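Local coordinates for protein oxalate biosynthetic component 1 (Burkholderia thailandensis, PDB 5IKY) that produces oxalate under quorum-sensing control, acting as a bifunctional enzyme that combines a serine hydrolase activity with an additional lyase activity, at residues Asp615-His620 against Ile630-Asn635; Arg608-Glu613 against Gln678-Pro683; Gln135-Gly140 against Gly147-Ala152. One frame throughout, in Å; residues are numbered along the deposited sequence.

Interactions 1 and 2 belong together in the cap domain, their centres about 9 Å apart, with interaction 1 nested inside the chain loop that interaction 2 closes. Arg616 joins them, since its NE reaches Gln678 O. Interaction 3 lies in the N-terminal domain, about 57 Å from each of the others between centres and on the opposite side of the chain's centre. Interactions 1 and 3 are buried: the first sets a tyrosine hydroxyl against Asn635 and Pro631 of helix 629-641, while the third combines leucine packing, an indole rim and a bridging water between a helix end and a hairpin. Interaction 2 is a looser surface contact, in which one lysine approaches an aromatic ring and, beyond salt-bridge range, a carboxylate.

Interaction 1: residues Asp615-His620 against Ile630-Asn635; sequences DRYEDH and IPQALN
The polar part of this contact centres on Tyr617 and Asn635. Tyr617 OH lies 3.2 Å from Asn635 ND2. The two side chains come from opposite directions, with ring and amide planes nearly perpendicular at 89°, and ND2 also approaches the ring carbon Tyr617 CE2 at 3.6 Å. Within helix 629-641 the Asn635 amide folds back on its own preceding turn: CG stands beside the backbone N (chi1 -69°), and ND2 donates to Pro631 O, although the modelled length of that bond is doubtfully short. The same carbonyl accepts the helical bond from Asn635 N. Elsewhere in the cap domain, ND2 bonds to Tyr672 O, while OD1 accepts from Val674 N.

The remaining contacts are made by the hydroxyl. Tyr617 OH lies 3.6 Å from Pro631 O and 4.0 Å from Pro631 CB, and Gln632 CG is 4.3 Å from Tyr617 OH, so the ring projects from the 615-620 loop and meets the helix with its hydroxyl end.

The chemistry implies a buried asparagine whose amide is probably fixed in rotation by bonds at both ends, from Val674 N at its oxygen and to Tyr672 O at its nitrogen.

Interaction 2: residues Arg608-Glu613 against Gln678-Pro683; sequences RSFVEE and QFKPLP
Lys680 reaches across to Phe610 and Glu613 with its ammonium group alone. Beyond CG its chain is fully extended, which carries NZ toward the loop 608-613. There the amine comes up obliquely to the Phe610 ring, where Lys680 NZ is 4.2 Å from Phe610 CE2. The neighbouring ring atoms Phe610 CD2 and CZ both stand 4.7 Å from Lys680 NZ, so the approach is centred on that one carbon.

Glu613 comes to the same amine from another direction. Its CG is anti to the backbone N (chi1 -177°), and a bend at chi2 (66°) brings the carboxylate round toward the lysine even though the side chain does not set out that way. Glu613 OE1 then stops 4.1 Å from Lys680 NZ, too far for a salt bridge, though the opposite charges probably still attract each other. The same oxygen, Glu613 OE1, lies 3.4 Å from Phe610 CD2, so aromatic ring and carboxylate are themselves neighbours near the lysine tip.

The stronger ionic partners lie outside this pair of segments. Glu613 OE2 forms a salt bridge with Arg616, while Lys680 NZ forms one with Glu688. Glu613 is therefore paired chiefly with Arg616, and its pull on the lysine is probably only a general electrostatic one.

The contact lies at the surface of the cap domain. On one side is the irregular chain between helices 592-602 and 629-641; on the other, the approach to helix 682-690, for which Pro681 is the N-cap residue. Glu688 ties the lysine to that helix, and Glu639 of helix 629-641 accepts a hydrogen bond from Lys680 N.

Interaction 3: residues Gln135-Gly140 against Gly147-Ala152; sequences QLTTFG and GSLTWA
Leu149 packs against Leu136 and Thr137 where helix 126-138 faces the β-hairpin of strands 142-143 and 149-150. The helix ends in a Schellman motif at Gly140, whose positive phi of 109° turns the chain toward the first hairpin strand. Strand 149-150 is the central member of a three-stranded antiparallel sheet, flanked by 114-115 and 142-143.

Leu149 points at the last turns of the helix and divides its two methyls between them. Leu149 CD1 meets Leu136 CD1 at 3.7 Å, the two side chains crossing at about a right angle, and Leu149 CD2 lies 4.1 Å from Thr137 CG2. The threonine turns its methyl to the hairpin while its OG1 is bonded within the helix to Val133 O.

Thr150 points away from the helix, and its hydroxyl is taken by Pro113 O beside the neighbouring strand.

Trp151 reaches back to the helix end. A chi1 of 179° swings the indole away from its own backbone N, and the benzo rim points its edge at the Schellman turn: Trp151 CZ3 is 3.2 Å from Phe139 O, which lies at the ring edge near its plane, and 3.7 Å from Gly140 C. At the other side of the indole, NE1 donates to Arg155 O, which probably fixes how the ring is turned.

At Ala152 the backbone takes over. A water that makes a weak bond to Thr150 O joins the two segments here. It accepts from Ala152 N at 3.1 Å and donates to Gly140 O at 3.0 Å.

Interaction 1: residues Asp615-His620 against Ile630-Asn635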
ATOM      1  N   ASP A 615      28.935 -12.904  14.387  1.00 84.45           N
ATOM      2  CA  ASP A 615      30.345 -12.526  14.411  1.00 81.97           C
ATOM      3  C   ASP A 615      30.657 -11.600  15.585  1.00 79.75           C
ATOM      4  O   ASP A 615      31.801 -11.516  16.033  1.00 90.99           O
ATOM      5  CB  ASP A 615      30.744 -11.854  13.094  1.00 83.22           C
ATOM      6  CG  ASP A 615      30.708 -12.809  11.914  1.00105.64           C
ATOM      7  OD1 ASP A 615      30.122 -13.904  12.049  1.00122.23           O
ATOM      8  OD2 ASP A 615      31.264 -12.462  10.849  1.00 95.57           O
ATOM      9  N   ARG A 616      29.634 -10.908  16.078  1.00 91.33           N
ATOM     10  CA  ARG A 616      29.789  -9.992  17.201  1.00101.21           C
ATOM     11  C   ARG A 616      29.599 -10.702  18.540  1.00 95.27           C
ATOM     12  O   ARG A 616      29.900 -10.142  19.595  1.00106.51           O
ATOM     13  CB  ARG A 616      28.799  -8.829  17.083  1.00 88.94           C
ATOM     14  CG  ARG A 616      29.069  -7.896  15.912  1.00 98.42           C
ATOM     15  CD  ARG A 616      27.939  -6.894  15.728  1.00 93.87           C
ATOM     16  NE  ARG A 616      27.722  -6.081  16.922  1.00 85.25           N
ATOM     17  CZ  ARG A 616      26.523  -5.782  17.411  1.00 79.82           C
ATOM     18  NH1 ARG A 616      25.430  -6.233  16.812  1.00 75.12           N
ATOM     19  NH2 ARG A 616      26.417  -5.034  18.502  1.00 96.79           N
ATOM     20  N   TYR A 617      29.099 -11.932  18.491  1.00 79.97           N
ATOM     21  CA  TYR A 617      28.834 -12.701  19.705  1.00 88.14           C
ATOM     22  C   TYR A 617      30.041 -13.540  20.115  1.00 89.54           C
ATOM     23  O   TYR A 617      30.644 -14.228  19.292  1.00 99.77           O
ATOM     24  CB  TYR A 617      27.606 -13.595  19.514  1.00 72.39           C
ATOM     25  CG  TYR A 617      26.304 -12.826  19.441  1.00 82.88           C
ATOM     26  CD1 TYR A 617      25.946 -12.133  18.290  1.00 89.02           C
ATOM     27  CD2 TYR A 617      25.432 -12.792  20.521  1.00 77.96           C
ATOM     28  CE1 TYR A 617      24.757 -11.425  18.219  1.00 74.91           C
ATOM     29  CE2 TYR A 617      24.240 -12.089  20.457  1.00 83.05           C
ATOM     30  CZ  TYR A 617      23.909 -11.407  19.305  1.00 85.84           C
ATOM     31  OH  TYR A 617      22.725 -10.705  19.238  1.00 92.49           O
ATOM     32  N   GLU A 618      30.387 -13.472  21.397  1.00 84.85           N
ATOM     33  CA  GLU A 618      31.551 -14.172  21.927  1.00 90.67           C
ATOM     34  C   GLU A 618      31.367 -15.687  21.889  1.00101.04           C
ATOM     35  O   GLU A 618      32.226 -16.417  21.394  1.00100.37           O
ATOM     36  CB  GLU A 618      31.831 -13.718  23.362  1.00 91.34           C
ATOM     37  CG  GLU A 618      33.097 -14.298  23.969  1.00108.73           C
ATOM     38  CD  GLU A 618      34.298 -13.387  23.797  1.00129.08           C
ATOM     39  OE1 GLU A 618      34.718 -12.763  24.793  1.00138.01           O
ATOM     40  OE2 GLU A 618      34.820 -13.294  22.665  1.00133.75           O
ATOM     41  N   ASP A 619      30.240 -16.152  22.417  1.00 99.07           N
ATOM     42  CA  ASP A 619      29.951 -17.580  22.481  1.00103.46           C
ATOM     43  C   ASP A 619      29.059 -18.017  21.322  1.00116.73           C
ATOM     44  O   ASP A 619      27.981 -18.572  21.533  1.00123.55           O
ATOM     45  CB  ASP A 619      29.285 -17.929  23.814  1.00 99.86           C
ATOM     46  CG  ASP A 619      30.090 -17.456  25.011  1.00107.53           C
ATOM     47  OD1 ASP A 619      31.320 -17.277  24.875  1.00109.64           O
ATOM     48  OD2 ASP A 619      29.490 -17.258  26.090  1.00104.68           O
ATOM     49  N   HIS A 620      29.515 -17.767  20.098  1.00114.07           N
ATOM     50  CA  HIS A 620      28.721 -18.079  18.914  1.00106.47           C
ATOM     51  C   HIS A 620      28.696 -19.574  18.610  1.00111.58           C
ATOM     52  O   HIS A 620      27.711 -20.089  18.081  1.00113.91           O
ATOM     53  CB  HIS A 620      29.249 -17.310  17.700  1.00 98.51           C
ATOM     54  CG  HIS A 620      30.713 -17.499  17.449  1.00 96.21           C
ATOM     55  ND1 HIS A 620      31.201 -18.417  16.544  1.00 91.90           N
ATOM     56  CD2 HIS A 620      31.796 -16.877  17.974  1.00 83.25           C
ATOM     57  CE1 HIS A 620      32.521 -18.359  16.529  1.00 93.72           C
ATOM     58  NE2 HIS A 620      32.906 -17.431  17.386  1.00 86.62           N
ATOM     59  N   ILE A 630      15.485 -12.536  19.013  1.00108.51           N
ATOM     60  CA  ILE A 630      15.245 -11.977  20.341  1.00106.16           C
ATOM     61  C   ILE A 630      16.482 -11.282  20.939  1.00106.57           C
ATOM     62  O   ILE A 630      16.369 -10.155  21.421  1.00112.80           O
ATOM     63  CB  ILE A 630      14.742 -13.063  21.327  1.00 64.29           C
ATOM     64  N   PRO A 631      17.665 -11.933  20.912  1.00109.87           N
ATOM     65  CA  PRO A 631      18.818 -11.233  21.491  1.00115.66           C
ATOM     66  C   PRO A 631      19.327 -10.082  20.624  1.00106.99           C
ATOM     67  O   PRO A 631      20.012  -9.197  21.139  1.00101.91           O
ATOM     68  CB  PRO A 631      19.875 -12.335  21.597  1.00111.16           C
ATOM     69  CG  PRO A 631      19.541 -13.255  20.488  1.00107.05           C
ATOM     70  CD  PRO A 631      18.042 -13.281  20.444  1.00106.48           C
ATOM     71  N   GLN A 632      19.013 -10.108  19.332  1.00 96.30           N
ATOM     72  CA  GLN A 632      19.354  -9.002  18.442  1.00 91.83           C
ATOM     73  C   GLN A 632      18.760  -7.709  18.976  1.00 88.47           C
ATOM     74  O   GLN A 632      19.462  -6.713  19.145  1.00 91.24           O
ATOM     75  CB  GLN A 632      18.847  -9.258  17.022  1.00 92.58           C
ATOM     76  CG  GLN A 632      19.870  -9.870  16.080  1.00105.50           C
ATOM     77  CD  GLN A 632      19.351  -9.974  14.656  1.00114.90           C
ATOM     78  OE1 GLN A 632      18.384  -9.307  14.286  1.00118.35           O
ATOM     79  NE2 GLN A 632      19.994 -10.814  13.850  1.00103.81           N
ATOM     80  N   ALA A 633      17.459  -7.744  19.251  1.00 90.65           N
ATOM     81  CA  ALA A 633      16.741  -6.584  19.762  1.00 90.05           C
ATOM     82  C   ALA A 633      17.212  -6.206  21.163  1.00 97.42           C
ATOM     83  O   ALA A 633      17.285  -5.025  21.502  1.00 98.48           O
ATOM     84  CB  ALA A 633      15.246  -6.850  19.761  1.00 70.91           C
ATOM     85  N   LEU A 634      17.529  -7.211  21.972  1.00 93.37           N
ATOM     86  CA  LEU A 634      17.989  -6.976  23.334  1.00 92.05           C
ATOM     87  C   LEU A 634      19.334  -6.262  23.351  1.00 92.64           C
ATOM     88  O   LEU A 634      19.490  -5.231  24.007  1.00 94.43           O
ATOM     89  CB  LEU A 634      18.087  -8.293  24.105  1.00 97.44           C
ATOM     90  CG  LEU A 634      16.761  -8.998  24.390  1.00 86.17           C
ATOM     91  CD1 LEU A 634      16.971 -10.184  25.322  1.00 77.69           C
ATOM     92  CD2 LEU A 634      15.759  -8.016  24.972  1.00 73.16           C
ATOM     93  N   ASN A 635      20.301  -6.815  22.627  1.00 89.38           N
ATOM     94  CA  ASN A 635      21.626  -6.214  22.540  1.00 94.56           C
ATOM     95  C   ASN A 635      21.578  -4.844  21.875  1.00 90.95           C
ATOM     96  O   ASN A 635      22.366  -3.960  22.206  1.00 90.19           O
ATOM     97  CB  ASN A 635      22.582  -7.133  21.782  1.00 89.96           C
ATOM     98  CG  ASN A 635      22.906  -8.397  22.551  1.00 90.22           C
ATOM     99  OD1 ASN A 635      23.698  -8.376  23.495  1.00 91.90           O
ATOM    100  ND2 ASN A 635      22.299  -9.508  22.150  1.00 84.98           N
TER

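Interaction 2: residues Arg608-Glu613 against Gln678-Pro683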
ATOM      1  N   ARG A 608      17.909  -4.767  11.555  1.00118.43           N
ATOM      2  CA  ARG A 608      18.007  -5.790  10.522  1.00114.61           C
ATOM      3  C   ARG A 608      18.536  -7.113  11.068  1.00114.47           C
ATOM      4  O   ARG A 608      19.348  -7.139  11.995  1.00106.32           O
ATOM      5  CB  ARG A 608      18.899  -5.303   9.377  1.00104.82           C
ATOM      6  N   SER A 609      18.065  -8.209  10.485  1.00111.50           N
ATOM      7  CA  SER A 609      18.517  -9.539  10.867  1.00119.11           C
ATOM      8  C   SER A 609      19.659  -9.998   9.966  1.00124.13           C
ATOM      9  O   SER A 609      19.433 -10.535   8.882  1.00126.14           O
ATOM     10  CB  SER A 609      17.359 -10.538  10.810  1.00114.86           C
ATOM     11  OG  SER A 609      16.750 -10.540   9.530  1.00110.43           O
ATOM     12  N   PHE A 610      20.887  -9.774  10.421  1.00131.08           N
ATOM     13  CA  PHE A 610      22.069 -10.173   9.669  1.00124.49           C
ATOM     14  C   PHE A 610      22.393 -11.636   9.935  1.00103.69           C
ATOM     15  O   PHE A 610      22.361 -12.084  11.080  1.00113.63           O
ATOM     16  CB  PHE A 610      23.269  -9.293  10.035  1.00139.95           C
ATOM     17  CG  PHE A 610      23.018  -7.818   9.872  1.00137.19           C
ATOM     18  CD1 PHE A 610      23.356  -7.170   8.696  1.00127.07           C
ATOM     19  CD2 PHE A 610      22.455  -7.079  10.900  1.00128.17           C
ATOM     20  CE1 PHE A 610      23.128  -5.814   8.545  1.00113.48           C
ATOM     21  CE2 PHE A 610      22.225  -5.725  10.756  1.00 98.97           C
ATOM     22  CZ  PHE A 610      22.562  -5.092   9.577  1.00104.01           C
ATOM     23  N   VAL A 611      22.697 -12.378   8.877  1.00 89.93           N
ATOM     24  CA  VAL A 611      23.123 -13.764   9.024  1.00 90.88           C
ATOM     25  C   VAL A 611      24.447 -13.817   9.775  1.00 88.59           C
ATOM     26  O   VAL A 611      24.674 -14.701  10.604  1.00 90.37           O
ATOM     27  CB  VAL A 611      23.279 -14.467   7.661  1.00 73.16           C
ATOM     28  N   GLU A 612      25.311 -12.850   9.485  1.00 85.75           N
ATOM     29  CA  GLU A 612      26.643 -12.791  10.074  1.00 82.49           C
ATOM     30  C   GLU A 612      26.665 -11.979  11.366  1.00 84.58           C
ATOM     31  O   GLU A 612      27.723 -11.528  11.803  1.00 91.29           O
ATOM     32  CB  GLU A 612      27.637 -12.196   9.073  1.00 72.13           C
ATOM     33  CG  GLU A 612      27.712 -12.938   7.749  1.00 88.81           C
ATOM     34  CD  GLU A 612      28.587 -12.227   6.733  1.00116.61           C
ATOM     35  OE1 GLU A 612      28.939 -12.850   5.708  1.00125.07           O
ATOM     36  OE2 GLU A 612      28.921 -11.043   6.956  1.00116.37           O
ATOM     37  N   GLU A 613      25.497 -11.797  11.974  1.00 84.29           N
ATOM     38  CA  GLU A 613      25.388 -11.045  13.221  1.00 89.60           C
ATOM     39  C   GLU A 613      26.090 -11.776  14.366  1.00 94.85           C
ATOM     40  O   GLU A 613      26.504 -11.158  15.350  1.00 83.65           O
ATOM     41  CB  GLU A 613      23.915 -10.796  13.567  1.00 98.89           C
ATOM     42  CG  GLU A 613      23.669  -9.950  14.816  1.00117.09           C
ATOM     43  CD  GLU A 613      24.141  -8.509  14.678  1.00129.20           C
ATOM     44  OE1 GLU A 613      24.428  -8.066  13.544  1.00125.85           O
ATOM     45  OE2 GLU A 613      24.223  -7.816  15.714  1.00130.41           O
ATOM     46  N   GLN A 678      32.418  -4.944  21.303  1.00 80.22           N
ATOM     47  CA  GLN A 678      31.858  -5.379  20.029  1.00 77.98           C
ATOM     48  C   GLN A 678      30.667  -4.501  19.654  1.00 86.57           C
ATOM     49  O   GLN A 678      29.991  -4.748  18.654  1.00 88.39           O
ATOM     50  CB  GLN A 678      31.441  -6.850  20.085  1.00 68.35           C
ATOM     51  CG  GLN A 678      32.569  -7.826  19.784  1.00 75.17           C
ATOM     52  CD  GLN A 678      33.120  -7.670  18.377  1.00 74.21           C
ATOM     53  OE1 GLN A 678      32.400  -7.841  17.394  1.00 84.62           O
ATOM     54  NE2 GLN A 678      34.404  -7.347  18.277  1.00 82.40           N
ATOM     55  N   PHE A 679      30.413  -3.478  20.468  1.00 83.15           N
ATOM     56  CA  PHE A 679      29.363  -2.508  20.173  1.00 86.48           C
ATOM     57  C   PHE A 679      29.730  -1.685  18.948  1.00 84.24           C
ATOM     58  O   PHE A 679      30.878  -1.269  18.788  1.00 80.64           O
ATOM     59  CB  PHE A 679      29.114  -1.574  21.361  1.00 76.96           C
ATOM     60  CG  PHE A 679      28.294  -2.184  22.462  1.00 88.22           C
ATOM     61  CD1 PHE A 679      27.658  -3.404  22.286  1.00 98.35           C
ATOM     62  CD2 PHE A 679      28.146  -1.528  23.674  1.00 94.59           C
ATOM     63  CE1 PHE A 679      26.901  -3.959  23.302  1.00 94.86           C
ATOM     64  CE2 PHE A 679      27.390  -2.078  24.692  1.00 91.36           C
ATOM     65  CZ  PHE A 679      26.766  -3.295  24.505  1.00 90.72           C
ATOM     66  N   LYS A 680      28.748  -1.452  18.086  1.00 81.27           N
ATOM     67  CA  LYS A 680      28.950  -0.625  16.906  1.00 70.92           C
ATOM     68  C   LYS A 680      29.078   0.841  17.301  1.00 66.74           C
ATOM     69  O   LYS A 680      28.256   1.356  18.060  1.00 64.32           O
ATOM     70  CB  LYS A 680      27.794  -0.809  15.922  1.00 70.28           C
ATOM     71  CG  LYS A 680      27.619  -2.235  15.432  1.00 72.84           C
ATOM     72  CD  LYS A 680      26.316  -2.402  14.670  1.00 60.20           C
ATOM     73  CE  LYS A 680      26.145  -3.831  14.184  1.00 60.17           C
ATOM     74  NZ  LYS A 680      24.833  -4.033  13.510  1.00 71.86           N
ATOM     75  N   PRO A 681      30.118   1.518  16.792  1.00 60.25           N
ATOM     76  CA  PRO A 681      30.269   2.964  16.991  1.00 72.55           C
ATOM     77  C   PRO A 681      29.140   3.743  16.316  1.00 72.29           C
ATOM     78  O   PRO A 681      28.428   3.183  15.483  1.00 70.27           O
ATOM     79  CB  PRO A 681      31.621   3.273  16.340  1.00 64.65           C
ATOM     80  CG  PRO A 681      31.833   2.168  15.361  1.00 65.49           C
ATOM     81  CD  PRO A 681      31.218   0.953  15.992  1.00 73.53           C
ATOM     82  N   LEU A 682      28.985   5.015  16.675  1.00 73.31           N
ATOM     83  CA  LEU A 682      27.887   5.838  16.163  1.00 70.80           C
ATOM     84  C   LEU A 682      27.819   5.930  14.625  1.00 73.59           C
ATOM     85  O   LEU A 682      26.748   5.718  14.055  1.00 56.65           O
ATOM     86  CB  LEU A 682      27.965   7.246  16.770  1.00 55.69           C
ATOM     87  CG  LEU A 682      26.961   8.291  16.278  1.00 64.26           C
ATOM     88  CD1 LEU A 682      25.536   7.853  16.571  1.00 52.06           C
ATOM     89  CD2 LEU A 682      27.252   9.644  16.912  1.00 68.57           C
ATOM     90  N   PRO A 683      28.945   6.239  13.944  1.00 69.50           N
ATOM     91  CA  PRO A 683      28.834   6.356  12.482  1.00 66.14           C
ATOM     92  C   PRO A 683      28.423   5.057  11.788  1.00 70.64           C
ATOM     93  O   PRO A 683      27.766   5.108  10.748  1.00 71.69           O
ATOM     94  CB  PRO A 683      30.247   6.764  12.052  1.00 60.95           C
ATOM     95  CG  PRO A 683      30.853   7.372  13.265  1.00 69.05           C
ATOM     96  CD  PRO A 683      30.303   6.580  14.407  1.00 61.53           C
TER

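Interaction 3: residues Gln135-Gly140 against Gly147-Ala152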
ATOM      1  N   GLN A 135     -32.137   2.181  -2.837  1.00 57.26           N
ATOM      2  CA  GLN A 135     -32.755   1.972  -1.531  1.00 54.90           C
ATOM      3  C   GLN A 135     -32.237   0.712  -0.850  1.00 62.08           C
ATOM      4  O   GLN A 135     -31.900   0.734   0.333  1.00 55.18           O
ATOM      5  CB  GLN A 135     -34.279   1.902  -1.646  1.00 59.00           C
ATOM      6  CG  GLN A 135     -34.980   3.202  -1.293  1.00 72.45           C
ATOM      7  CD  GLN A 135     -34.823   3.584   0.170  1.00 64.05           C
ATOM      8  OE1 GLN A 135     -34.406   2.776   0.999  1.00 81.21           O
ATOM      9  NE2 GLN A 135     -35.163   4.825   0.492  1.00 73.57           N
ATOM     10  N   LEU A 136     -32.174  -0.384  -1.598  1.00 52.12           N
ATOM     11  CA  LEU A 136     -31.734  -1.649  -1.025  1.00 61.11           C
ATOM     12  C   LEU A 136     -30.255  -1.599  -0.650  1.00 62.76           C
ATOM     13  O   LEU A 136     -29.862  -2.107   0.400  1.00 58.47           O
ATOM     14  CB  LEU A 136     -32.008  -2.808  -1.989  1.00 53.21           C
ATOM     15  CG  LEU A 136     -33.489  -3.093  -2.263  1.00 63.85           C
ATOM     16  CD1 LEU A 136     -33.676  -4.426  -2.963  1.00 59.38           C
ATOM     17  CD2 LEU A 136     -34.295  -3.053  -0.976  1.00 54.70           C
ATOM     18  N   THR A 137     -29.437  -0.975  -1.493  1.00 50.39           N
ATOM     19  CA  THR A 137     -28.008  -0.889  -1.208  1.00 60.07           C
ATOM     20  C   THR A 137     -27.731   0.083  -0.062  1.00 48.97           C
ATOM     21  O   THR A 137     -26.738  -0.064   0.653  1.00 50.46           O
ATOM     22  CB  THR A 137     -27.193  -0.466  -2.449  1.00 56.86           C
ATOM     23  OG1 THR A 137     -27.730   0.744  -2.999  1.00 59.00           O
ATOM     24  CG2 THR A 137     -27.223  -1.564  -3.504  1.00 56.37           C
ATOM     25  N   THR A 138     -28.607   1.070   0.110  1.00 48.50           N
ATOM     26  CA  THR A 138     -28.537   1.957   1.269  1.00 47.82           C
ATOM     27  C   THR A 138     -28.800   1.152   2.536  1.00 51.56           C
ATOM     28  O   THR A 138     -28.211   1.412   3.584  1.00 49.94           O
ATOM     29  CB  THR A 138     -29.555   3.119   1.171  1.00 51.39           C
ATOM     30  OG1 THR A 138     -29.290   3.902  -0.000  1.00 56.86           O
ATOM     31  CG2 THR A 138     -29.470   4.018   2.398  1.00 47.53           C
ATOM     32  N   PHE A 139     -29.674   0.155   2.421  1.00 48.97           N
ATOM     33  CA  PHE A 139     -30.058  -0.676   3.553  1.00 54.12           C
ATOM     34  C   PHE A 139     -29.059  -1.792   3.832  1.00 62.63           C
ATOM     35  O   PHE A 139     -29.212  -2.536   4.800  1.00 52.49           O
ATOM     36  CB  PHE A 139     -31.445  -1.279   3.323  1.00 50.61           C
ATOM     37  CG  PHE A 139     -32.570  -0.309   3.536  1.00 59.04           C
ATOM     38  CD1 PHE A 139     -32.341   0.915   4.143  1.00 63.56           C
ATOM     39  CD2 PHE A 139     -33.860  -0.631   3.150  1.00 66.21           C
ATOM     40  CE1 PHE A 139     -33.376   1.810   4.345  1.00 65.64           C
ATOM     41  CE2 PHE A 139     -34.899   0.256   3.350  1.00 54.05           C
ATOM     42  CZ  PHE A 139     -34.658   1.478   3.949  1.00 54.93           C
ATOM     43  N   GLY A 140     -28.043  -1.917   2.984  1.00 48.71           N
ATOM     44  CA  GLY A 140     -27.015  -2.921   3.194  1.00 54.26           C
ATOM     45  C   GLY A 140     -27.029  -4.084   2.216  1.00 54.16           C
ATOM     46  O   GLY A 140     -26.186  -4.979   2.309  1.00 56.13           O
ATOM     47  N   GLY A 147     -25.089  -8.895 -11.254  1.00 85.23           N
ATOM     48  CA  GLY A 147     -25.840  -7.656 -11.321  1.00 69.99           C
ATOM     49  C   GLY A 147     -27.123  -7.727 -10.515  1.00 75.92           C
ATOM     50  O   GLY A 147     -28.001  -6.878 -10.652  1.00 73.77           O
ATOM     51  N   SER A 148     -27.230  -8.751  -9.674  1.00 78.00           N
ATOM     52  CA  SER A 148     -28.402  -8.933  -8.825  1.00 58.94           C
ATOM     53  C   SER A 148     -28.193  -8.296  -7.456  1.00 68.33           C
ATOM     54  O   SER A 148     -27.084  -7.887  -7.116  1.00 70.46           O
ATOM     55  CB  SER A 148     -28.719 -10.419  -8.663  1.00 64.15           C
ATOM     56  OG  SER A 148     -28.878 -11.047  -9.923  1.00 85.28           O
ATOM     57  N   LEU A 149     -29.265  -8.213  -6.675  1.00 70.19           N
ATOM     58  CA  LEU A 149     -29.185  -7.689  -5.316  1.00 61.88           C
ATOM     59  C   LEU A 149     -29.343  -8.822  -4.305  1.00 63.03           C
ATOM     60  O   LEU A 149     -30.213  -9.680  -4.456  1.00 71.95           O
ATOM     61  CB  LEU A 149     -30.251  -6.616  -5.090  1.00 55.33           C
ATOM     62  CG  LEU A 149     -30.168  -5.389  -6.001  1.00 62.02           C
ATOM     63  CD1 LEU A 149     -31.385  -4.496  -5.815  1.00 60.35           C
ATOM     64  CD2 LEU A 149     -28.884  -4.613  -5.741  1.00 55.75           C
ATOM     65  N   THR A 150     -28.499  -8.826  -3.278  1.00 62.53           N
ATOM     66  CA  THR A 150     -28.522  -9.893  -2.286  1.00 63.34           C
ATOM     67  C   THR A 150     -28.269  -9.381  -0.870  1.00 62.82           C
ATOM     68  O   THR A 150     -27.744  -8.284  -0.675  1.00 63.31           O
ATOM     69  CB  THR A 150     -27.479 -10.982  -2.613  1.00 55.54           C
ATOM     70  OG1 THR A 150     -27.523 -12.007  -1.613  1.00 85.61           O
ATOM     71  CG2 THR A 150     -26.082 -10.385  -2.655  1.00 56.12           C
ATOM     72  N   TRP A 151     -28.646 -10.195   0.110  1.00 77.06           N
ATOM     73  CA  TRP A 151     -28.479  -9.863   1.521  1.00 62.18           C
ATOM     74  C   TRP A 151     -27.714 -10.983   2.224  1.00 66.42           C
ATOM     75  O   TRP A 151     -28.099 -12.149   2.144  1.00 69.20           O
ATOM     76  CB  TRP A 151     -29.843  -9.641   2.175  1.00 62.38           C
ATOM     77  CG  TRP A 151     -29.778  -9.321   3.629  1.00 60.41           C
ATOM     78  CD1 TRP A 151     -29.864 -10.201   4.668  1.00 54.54           C
ATOM     79  CD2 TRP A 151     -29.621  -8.024   4.213  1.00 52.95           C
ATOM     80  NE1 TRP A 151     -29.765  -9.533   5.863  1.00 63.54           N
ATOM     81  CE2 TRP A 151     -29.616  -8.193   5.611  1.00 52.86           C
ATOM     82  CE3 TRP A 151     -29.481  -6.735   3.689  1.00 52.23           C
ATOM     83  CZ2 TRP A 151     -29.477  -7.124   6.492  1.00 51.99           C
ATOM     84  CZ3 TRP A 151     -29.340  -5.675   4.564  1.00 51.25           C
ATOM     85  CH2 TRP A 151     -29.339  -5.876   5.950  1.00 60.52           C
ATOM     86  N   ALA A 152     -26.636 -10.625   2.917  1.00 57.50           N
ATOM     87  CA  ALA A 152     -25.688 -11.621   3.420  1.00 59.22           C
ATOM     88  C   ALA A 152     -25.822 -11.938   4.911  1.00 57.79           C
ATOM     89  O   ALA A 152     -25.336 -12.971   5.373  1.00 73.08           O
ATOM     90  CB  ALA A 152     -24.267 -11.164   3.123  1.00 52.40           C
TER
HETATM   91  O   HOH W   1     -25.618  -7.867   1.977  1.00 62.12           O